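PDB 3DCI: arylesterase from Agrobacterium tumefaciens, which probably hydrolyses ester bonds as a member of the GDSL-like (SGNH) hydrolase family and binds zinc. Local coordinates for residues K24-S32 and G88-H99; R44-P52 and H209-A217. One frame throughout, in Å; residues are numbered along the deposited sequence.

Contact 1 (K24-S32 and G88-H99); sequences KTVLAFGDS and GARALEVALSCH. With ACY (acetic acid), chain M.
Gly88 O is held in the first turn of helix 88-99 by the amide of Leu92, 2.8 Å away from Leu92 N, and is met as well by the edge of the Phe29 ring. That edge lies against the oxygen with CZ and CE2, Phe29 CZ stopping 3.3 Å from Gly88 O, close to the ring plane. Phe29 stands with CG anti to its backbone N (chi1 -167°), which drops the ring from strand 24-30 onto the helix. Leu92 then covers one face: its CD1 sits 4.1 Å from the Phe29 ring centroid and only 6° off the ring normal, a CH-pi contact, while Leu92 CB packs by Phe29 CZ. One step of the alternation back along the strand, Leu27 points the same way and rests CD2 against both Leu92 CD1 and Ala95 CB, 3.8 Å from the latter. Its other branch, CD1, reaches the ring of His99, whose NE2 is hydrogen-bonded to Glu68 of strand 63-69.

This is the helix of a beta-alpha-beta crossover in the parallel alpha/beta/alpha sandwich of SGNH hydrolases. Helix 88-99 joins strands 63-69 and 104-108 and passes over strand 24-30, which lies between them, running nearly antiparallel to it at 160° with the axes 10.0 Å apart. Leu132 and Val136 of helix 122-138 also touch Leu92, and Trp51 and Pro52 meet Ala28 on the other face of the sheet.

At the strand's C-terminal end comes the Gly-Asp-Ser-Leu (GDSL) motif of the family. Asp31 caps the following short helix through OD1 to Leu33 N, and Ser32 N donates to O of an acetic acid, probably from the crystallisation liquor, at 2.9 Å. Gly72 N and Asn112 ND2 also bind this molecule, consistent with the oxyanion hole of the family; Ser32 itself is probably the nucleophile.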
loop_
_atom_site.group_PDB
_atom_site.type_symbol
_atom_site.label_atom_id
_atom_site.label_comp_id
_atom_site.label_asym_id
_atom_site.label_seq_id
_atom_site.Cartn_x
_atom_site.Cartn_y
_atom_site.Cartn_z
ATOM N N LYS A 24 34.659 8.468 7.873
ATOM C CA LYS A 24 33.397 8.997 7.407
ATOM C C LYS A 24 32.552 7.842 6.836
ATOM O O LYS A 24 33.079 6.808 6.477
ATOM C CB LYS A 24 33.631 10.074 6.354
ATOM C CG LYS A 24 34.529 11.227 6.820
ATOM C CD LYS A 24 33.772 12.187 7.718
ATOM C CE LYS A 24 34.646 13.370 8.110
ATOM N NZ LYS A 24 33.784 14.464 8.605
ATOM N N THR A 25 31.240 8.018 6.781
ATOM C CA THR A 25 30.374 7.002 6.218
ATOM C C THR A 25 29.508 7.594 5.100
ATOM O O THR A 25 28.983 8.700 5.222
ATOM C CB THR A 25 29.483 6.374 7.277
ATOM O OG1 THR A 25 28.689 7.403 7.894
ATOM C CG2 THR A 25 30.341 5.620 8.328
ATOM N N VAL A 26 29.354 6.804 4.044
ATOM C CA VAL A 26 28.772 7.227 2.807
ATOM C C VAL A 26 27.765 6.201 2.364
ATOM O O VAL A 26 28.060 5.015 2.354
ATOM C CB VAL A 26 29.856 7.374 1.709
ATOM C CG1 VAL A 26 29.241 7.742 0.359
ATOM C CG2 VAL A 26 30.900 8.426 2.130
ATOM N N LEU A 27 26.568 6.661 2.025
ATOM C CA LEU A 27 25.560 5.799 1.414
ATOM C C LEU A 27 25.590 5.990 -0.094
ATOM O O LEU A 27 25.488 7.112 -0.591
ATOM C CB LEU A 27 24.172 6.106 1.980
ATOM C CG LEU A 27 22.973 5.418 1.325
ATOM C CD1 LEU A 27 23.051 3.896 1.521
ATOM C CD2 LEU A 27 21.665 5.994 1.890
ATOM N N ALA A 28 25.761 4.893 -0.816
ATOM C CA ALA A 28 25.781 4.880 -2.282
ATOM C C ALA A 28 24.482 4.273 -2.782
ATOM O O ALA A 28 24.348 3.050 -2.896
ATOM C CB ALA A 28 26.972 4.101 -2.806
ATOM N N PHE A 29 23.544 5.139 -3.136
ATOM C CA PHE A 29 22.163 4.758 -3.390
ATOM C C PHE A 29 21.833 4.867 -4.876
ATOM O O PHE A 29 21.928 5.941 -5.464
ATOM C CB PHE A 29 21.240 5.685 -2.550
ATOM C CG PHE A 29 19.806 5.206 -2.469
ATOM C CD1 PHE A 29 19.460 4.132 -1.636
ATOM C CD2 PHE A 29 18.799 5.840 -3.185
ATOM C CE1 PHE A 29 18.176 3.671 -1.554
ATOM C CE2 PHE A 29 17.484 5.406 -3.098
ATOM C CZ PHE A 29 17.161 4.314 -2.287
ATOM N N GLY A 30 21.427 3.763 -5.494
ATOM C CA GLY A 30 21.175 3.779 -6.926
ATOM C C GLY A 30 20.400 2.601 -7.442
ATOM O O GLY A 30 19.727 1.918 -6.695
ATOM N N ASP A 31 20.519 2.380 -8.739
ATOM C CA ASP A 31 19.783 1.329 -9.424
ATOM C C ASP A 31 20.743 0.245 -9.927
ATOM O O ASP A 31 21.770 0.030 -9.306
ATOM C CB ASP A 31 18.885 1.933 -10.505
ATOM C CG ASP A 31 19.641 2.748 -11.517
ATOM O OD1 ASP A 31 20.855 2.462 -11.730
ATOM O OD2 ASP A 31 19.024 3.712 -12.094
ATOM N N SER A 32 20.426 -0.456 -11.010
ATOM C CA SER A 32 21.335 -1.498 -11.497
ATOM C C SER A 32 22.715 -0.965 -11.955
ATOM O O SER A 32 23.687 -1.726 -11.983
ATOM C CB SER A 32 20.680 -2.369 -12.585
ATOM O OG SER A 32 20.813 -1.760 -13.837
ATOM N N GLY A 88 12.263 4.330 -4.898
ATOM C CA GLY A 88 13.471 4.824 -4.269
ATOM C C GLY A 88 13.259 5.558 -2.959
ATOM O O GLY A 88 14.073 5.470 -2.078
ATOM N N ALA A 89 12.165 6.281 -2.823
ATOM C CA ALA A 89 11.945 7.067 -1.618
ATOM C C ALA A 89 11.701 6.183 -0.375
ATOM O O ALA A 89 12.198 6.480 0.717
ATOM C CB ALA A 89 10.800 8.042 -1.852
ATOM N N ARG A 90 10.929 5.100 -0.546
ATOM C CA ARG A 90 10.639 4.190 0.565
ATOM C C ARG A 90 11.912 3.475 0.997
ATOM O O ARG A 90 12.190 3.343 2.183
ATOM C CB ARG A 90 9.586 3.140 0.160
ATOM C CG ARG A 90 8.212 3.303 0.811
ATOM C CD ARG A 90 7.436 4.495 0.318
ATOM N NE ARG A 90 7.891 5.751 0.926
ATOM C CZ ARG A 90 7.701 6.972 0.399
ATOM N NH1 ARG A 90 7.051 7.134 -0.760
ATOM N NH2 ARG A 90 8.193 8.033 1.036
ATOM N N ALA A 91 12.673 3.012 0.016
ATOM C CA ALA A 91 13.930 2.324 0.282
ATOM C C ALA A 91 14.993 3.262 0.826
ATOM O O ALA A 91 15.868 2.814 1.579
ATOM C CB ALA A 91 14.462 1.643 -0.989
ATOM N N LEU A 92 14.969 4.536 0.408
ATOM C CA LEU A 92 15.927 5.509 0.910
ATOM C C LEU A 92 15.725 5.718 2.388
ATOM O O LEU A 92 16.692 5.734 3.147
ATOM C CB LEU A 92 15.846 6.850 0.180
ATOM C CG LEU A 92 16.801 7.944 0.679
ATOM C CD1 LEU A 92 18.247 7.450 0.656
ATOM C CD2 LEU A 92 16.619 9.215 -0.128
ATOM N N GLU A 93 14.466 5.821 2.812
ATOM C CA GLU A 93 14.154 5.938 4.228
ATOM C C GLU A 93 14.714 4.756 5.034
ATOM O O GLU A 93 15.254 4.944 6.111
ATOM C CB GLU A 93 12.640 6.036 4.433
ATOM C CG GLU A 93 12.059 7.345 3.958
ATOM C CD GLU A 93 10.544 7.374 3.935
ATOM O OE1 GLU A 93 9.866 6.318 4.145
ATOM O OE2 GLU A 93 10.027 8.494 3.693
ATOM N N VAL A 94 14.565 3.542 4.520
ATOM C CA VAL A 94 15.109 2.352 5.194
ATOM C C VAL A 94 16.646 2.379 5.237
ATOM O O VAL A 94 17.271 2.029 6.256
ATOM C CB VAL A 94 14.644 1.075 4.472
ATOM C CG1 VAL A 94 15.419 -0.192 4.930
ATOM C CG2 VAL A 94 13.121 0.895 4.618
ATOM N N ALA A 95 17.243 2.763 4.119
ATOM C CA ALA A 95 18.688 2.905 4.027
ATOM C C ALA A 95 19.232 3.917 5.025
ATOM O O ALA A 95 20.314 3.704 5.618
ATOM C CB ALA A 95 19.117 3.286 2.574
ATOM N N LEU A 96 18.562 5.051 5.131
ATOM C CA LEU A 96 18.971 6.088 6.088
ATOM C C LEU A 96 18.888 5.553 7.511
ATOM O O LEU A 96 19.797 5.732 8.281
ATOM C CB LEU A 96 18.153 7.346 5.943
ATOM C CG LEU A 96 18.310 8.145 4.638
ATOM C CD1 LEU A 96 17.247 9.233 4.587
ATOM C CD2 LEU A 96 19.702 8.729 4.468
ATOM N N SER A 97 17.831 4.834 7.845
ATOM C CA SER A 97 17.728 4.295 9.197
ATOM C C SER A 97 18.770 3.192 9.468
ATOM O O SER A 97 19.330 3.112 10.552
ATOM C CB SER A 97 16.342 3.750 9.446
ATOM O OG SER A 97 16.266 3.103 10.708
ATOM N N CYS A 98 19.022 2.342 8.486
ATOM C CA CYS A 98 19.941 1.236 8.678
ATOM C C CYS A 98 21.383 1.719 8.859
ATOM O O CYS A 98 22.181 1.074 9.548
ATOM C CB CYS A 98 19.894 0.279 7.503
ATOM S SG CYS A 98 18.472 -0.834 7.565
ATOM N N HIS A 99 21.712 2.828 8.215
ATOM C CA HIS A 99 23.115 3.224 8.117
ATOM C C HIS A 99 23.453 4.531 8.803
ATOM O O HIS A 99 24.616 4.859 8.932
ATOM C CB HIS A 99 23.542 3.245 6.654
ATOM C CG HIS A 99 23.391 1.918 5.989
ATOM N ND1 HIS A 99 24.103 0.809 6.396
ATOM C CD2 HIS A 99 22.552 1.493 5.014
ATOM C CE1 HIS A 99 23.728 -0.235 5.676
ATOM N NE2 HIS A 99 22.787 0.151 4.836
HETATM C C ACY M . 18.438 -0.276 -14.093
HETATM O O ACY M . 18.188 -0.325 -12.888
HETATM O OXT ACY M . 18.219 -1.247 -14.843
HETATM C CH3 ACY M . 19.015 0.984 -14.712
#

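Contact 2 (R44-P52 and H209-A217); sequences RHPVEHRWP and HLDASATAA. With ACY (acetic acid), chain M.
The His45 ring does two jobs at once against the start of helix 212-229: Ala212 CA lies over its face, 3.9 Å from the His45 ring centroid, and its edge donates from NE2 to Leu210 O at 2.8 Å. That bond lies in the ring plane and is somewhat bent, at 152°. In this SGNH hydrolase the bonded carbonyl belongs to the residue right after His209, probably the triad histidine: His209 ND1 bonds Asp206, and NE2 donates to OXT of the acetic acid.

At the backbone of the same residue, NE and NH2 of Arg50 both donate to His45 O. The Arg50 guanidinium is itself sandwiched, with Arg44 NE over one face and Val47 CA over the other. Further along, the CB of Ala212 rests against His49 ND1 at 3.7 Å.

Thr215 splits its two branches. With OG1 beside its own backbone N (chi1 -54°), the hydroxyl turns back to donate to Asp211 O, and CG2 packs against His49 O, 3.4 Å off. Asp211 is the N-cap; its carbonyl O accepts from both Thr215 N and Thr215 OG1, the hydroxyl coming from above the carbonyl plane, while Ala214 N donates to Asp211 OD1 at 2.9 Å.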
loop_
_atom_site.group_PDB
_atom_site.type_symbol
_atom_site.label_atom_id
_atom_site.label_comp_id
_atom_site.label_asym_id
_atom_site.label_seq_id
_atom_site.Cartn_x
_atom_site.Cartn_y
_atom_site.Cartn_z
ATOM N N ARG A 44 26.082 -9.620 -12.174
ATOM C CA ARG A 44 26.815 -8.554 -11.481
ATOM C C ARG A 44 28.297 -8.448 -11.887
ATOM O O ARG A 44 28.992 -9.465 -12.026
ATOM C CB ARG A 44 26.695 -8.757 -9.968
ATOM C CG ARG A 44 26.779 -7.496 -9.202
ATOM C CD ARG A 44 26.546 -7.720 -7.745
ATOM N NE ARG A 44 26.500 -6.445 -7.048
ATOM C CZ ARG A 44 26.378 -6.293 -5.739
ATOM N NH1 ARG A 44 26.298 -7.337 -4.947
ATOM N NH2 ARG A 44 26.377 -5.065 -5.230
ATOM N N HIS A 45 28.787 -7.223 -12.077
ATOM C CA HIS A 45 30.223 -7.002 -12.290
ATOM C C HIS A 45 30.979 -7.452 -11.067
ATOM O O HIS A 45 30.467 -7.316 -9.958
ATOM C CB HIS A 45 30.565 -5.520 -12.464
ATOM C CG HIS A 45 30.049 -4.918 -13.725
ATOM N ND1 HIS A 45 30.244 -5.494 -14.963
ATOM C CD2 HIS A 45 29.380 -3.765 -13.945
ATOM C CE1 HIS A 45 29.690 -4.730 -15.888
ATOM N NE2 HIS A 45 29.158 -3.675 -15.295
ATOM N N PRO A 46 32.221 -7.904 -11.249
ATOM C CA PRO A 46 33.121 -8.198 -10.126
ATOM C C PRO A 46 33.197 -7.009 -9.153
ATOM O O PRO A 46 33.173 -5.850 -9.587
ATOM C CB PRO A 46 34.483 -8.368 -10.795
ATOM C CG PRO A 46 34.215 -8.675 -12.202
ATOM C CD PRO A 46 32.871 -8.111 -12.556
ATOM N N VAL A 47 33.322 -7.286 -7.864
ATOM C CA VAL A 47 33.250 -6.219 -6.854
ATOM C C VAL A 47 34.289 -5.116 -7.112
ATOM O O VAL A 47 33.999 -3.937 -6.928
ATOM C CB VAL A 47 33.364 -6.778 -5.403
ATOM C CG1 VAL A 47 34.725 -7.427 -5.158
ATOM C CG2 VAL A 47 33.100 -5.688 -4.405
ATOM N N GLU A 48 35.467 -5.538 -7.582
ATOM C CA GLU A 48 36.585 -4.652 -7.936
ATOM C C GLU A 48 36.224 -3.561 -8.940
ATOM O O GLU A 48 36.928 -2.556 -9.047
ATOM C CB GLU A 48 37.759 -5.468 -8.514
ATOM C CG GLU A 48 37.429 -6.269 -9.792
ATOM C CD GLU A 48 38.655 -6.789 -10.520
ATOM O OE1 GLU A 48 39.802 -6.403 -10.163
ATOM O OE2 GLU A 48 38.471 -7.598 -11.468
ATOM N N HIS A 49 35.151 -3.783 -9.705
ATOM C CA HIS A 49 34.724 -2.843 -10.732
ATOM C C HIS A 49 33.451 -2.075 -10.400
ATOM O O HIS A 49 33.077 -1.202 -11.170
ATOM C CB HIS A 49 34.567 -3.569 -12.081
ATOM C CG HIS A 49 35.869 -4.031 -12.658
ATOM N ND1 HIS A 49 36.074 -5.317 -13.107
ATOM C CD2 HIS A 49 37.044 -3.379 -12.828
ATOM C CE1 HIS A 49 37.320 -5.436 -13.534
ATOM N NE2 HIS A 49 37.933 -4.275 -13.366
ATOM N N ARG A 50 32.795 -2.365 -9.273
ATOM C CA ARG A 50 31.542 -1.682 -8.913
ATOM C C ARG A 50 31.843 -0.295 -8.363
ATOM O O ARG A 50 32.783 -0.130 -7.589
ATOM C CB ARG A 50 30.799 -2.462 -7.840
ATOM C CG ARG A 50 30.302 -3.812 -8.274
ATOM C CD ARG A 50 29.783 -4.579 -7.065
ATOM N NE ARG A 50 29.832 -5.986 -7.385
ATOM C CZ ARG A 50 29.808 -6.960 -6.497
ATOM N NH1 ARG A 50 29.720 -6.698 -5.188
ATOM N NH2 ARG A 50 29.870 -8.195 -6.937
ATOM N N TRP A 51 31.056 0.708 -8.732
ATOM C CA TRP A 51 31.489 2.062 -8.423
ATOM C C TRP A 51 31.573 2.339 -6.906
ATOM O O TRP A 51 32.507 2.994 -6.484
ATOM C CB TRP A 51 30.730 3.131 -9.237
ATOM C CG TRP A 51 29.358 3.516 -8.815
ATOM C CD1 TRP A 51 28.189 3.207 -9.462
ATOM C CD2 TRP A 51 28.993 4.342 -7.699
ATOM N NE1 TRP A 51 27.124 3.776 -8.805
ATOM C CE2 TRP A 51 27.584 4.470 -7.718
ATOM C CE3 TRP A 51 29.717 4.970 -6.673
ATOM C CZ2 TRP A 51 26.895 5.187 -6.767
ATOM C CZ3 TRP A 51 29.019 5.689 -5.727
ATOM C CH2 TRP A 51 27.631 5.794 -5.779
ATOM N N PRO A 52 30.594 1.851 -6.094
ATOM C CA PRO A 52 30.744 2.072 -4.651
ATOM C C PRO A 52 31.999 1.453 -4.019
ATOM O O PRO A 52 32.645 2.126 -3.222
ATOM C CB PRO A 52 29.450 1.482 -4.049
ATOM C CG PRO A 52 28.474 1.478 -5.183
ATOM C CD PRO A 52 29.306 1.200 -6.407
ATOM N N HIS A 209 22.928 0.198 -19.904
ATOM C CA HIS A 209 23.801 -0.205 -18.806
ATOM C C HIS A 209 25.269 0.049 -19.093
ATOM O O HIS A 209 25.614 0.445 -20.189
ATOM C CB HIS A 209 23.550 -1.680 -18.456
ATOM C CG HIS A 209 22.179 -1.913 -17.918
ATOM N ND1 HIS A 209 21.145 -2.388 -18.698
ATOM C CD2 HIS A 209 21.648 -1.654 -16.701
ATOM C CE1 HIS A 209 20.038 -2.431 -17.974
ATOM N NE2 HIS A 209 20.314 -1.995 -16.757
ATOM N N LEU A 210 26.108 -0.163 -18.080
ATOM C CA LEU A 210 27.538 0.164 -18.142
ATOM C C LEU A 210 28.426 -1.083 -18.090
ATOM O O LEU A 210 28.191 -1.985 -17.285
ATOM C CB LEU A 210 27.908 1.087 -16.978
ATOM C CG LEU A 210 27.136 2.390 -16.872
ATOM C CD1 LEU A 210 27.396 3.038 -15.503
ATOM C CD2 LEU A 210 27.550 3.292 -18.020
ATOM N N ASP A 211 29.447 -1.139 -18.945
ATOM C CA ASP A 211 30.428 -2.204 -18.831
ATOM C C ASP A 211 31.296 -1.976 -17.573
ATOM O O ASP A 211 31.140 -0.958 -16.881
ATOM C CB ASP A 211 31.227 -2.402 -20.128
ATOM C CG ASP A 211 32.099 -1.226 -20.506
ATOM O OD1 ASP A 211 32.388 -0.346 -19.675
ATOM O OD2 ASP A 211 32.533 -1.223 -21.677
ATOM N N ALA A 212 32.165 -2.934 -17.259
ATOM C CA ALA A 212 32.964 -2.886 -16.019
ATOM C C ALA A 212 33.871 -1.660 -15.964
ATOM O O ALA A 212 34.001 -1.026 -14.912
ATOM C CB ALA A 212 33.820 -4.180 -15.875
ATOM N N SER A 213 34.489 -1.346 -17.107
ATOM C CA SER A 213 35.398 -0.215 -17.240
ATOM C C SER A 213 34.748 1.114 -16.953
ATOM O O SER A 213 35.307 1.947 -16.235
ATOM C CB SER A 213 35.930 -0.140 -18.669
ATOM O OG SER A 213 36.548 -1.347 -19.025
ATOM N N ALA A 214 33.575 1.317 -17.548
ATOM C CA ALA A 214 32.836 2.555 -17.398
ATOM C C ALA A 214 32.318 2.671 -15.958
ATOM O O ALA A 214 32.245 3.774 -15.393
ATOM C CB ALA A 214 31.687 2.567 -18.375
ATOM N N THR A 215 31.959 1.525 -15.375
ATOM C CA THR A 215 31.495 1.486 -14.010
ATOM C C THR A 215 32.614 1.917 -13.040
ATOM O O THR A 215 32.407 2.788 -12.172
ATOM C CB THR A 215 30.872 0.110 -13.645
ATOM O OG1 THR A 215 29.850 -0.211 -14.607
ATOM C CG2 THR A 215 30.190 0.180 -12.252
ATOM N N ALA A 216 33.789 1.338 -13.207
ATOM C CA ALA A 216 34.927 1.662 -12.359
ATOM C C ALA A 216 35.382 3.112 -12.543
ATOM O O ALA A 216 35.832 3.735 -11.579
ATOM C CB ALA A 216 36.082 0.705 -12.637
ATOM N N ALA A 217 35.265 3.648 -13.769
ATOM C CA ALA A 217 35.631 5.050 -14.030
ATOM C C ALA A 217 34.712 6.024 -13.264
ATOM O O ALA A 217 35.141 7.108 -12.864
ATOM C CB ALA A 217 35.631 5.349 -15.510
HETATM C C ACY M . 18.438 -0.276 -14.093
HETATM O O ACY M . 18.188 -0.325 -12.888
HETATM O OXT ACY M . 18.219 -1.247 -14.843
HETATM C CH3 ACY M . 19.015 0.984 -14.712
#

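In the fold
From the N terminus the chain runs along strand 24-30 into Ser32, then through 44-52 into helix 51-59 and out along edge strand 63-69. Contact 1 closes its loop when helix 88-99 packs against strand 24-30. Contact 2 closes only at 209-217, after the rest of the sheet, so the two loops cross: 44-52 falls within the first and 88-99 within the second. Their centres are about 19 Å apart, contact 2, made by the start of the last helix, lying on the other face. They meet where Ala28 packs on Trp51 and Pro52, and at the acetic acid, where Ser32 OG and His209 NE2 stand 3.0 Å apart, consistent with a probable Ser-His-Asp triad.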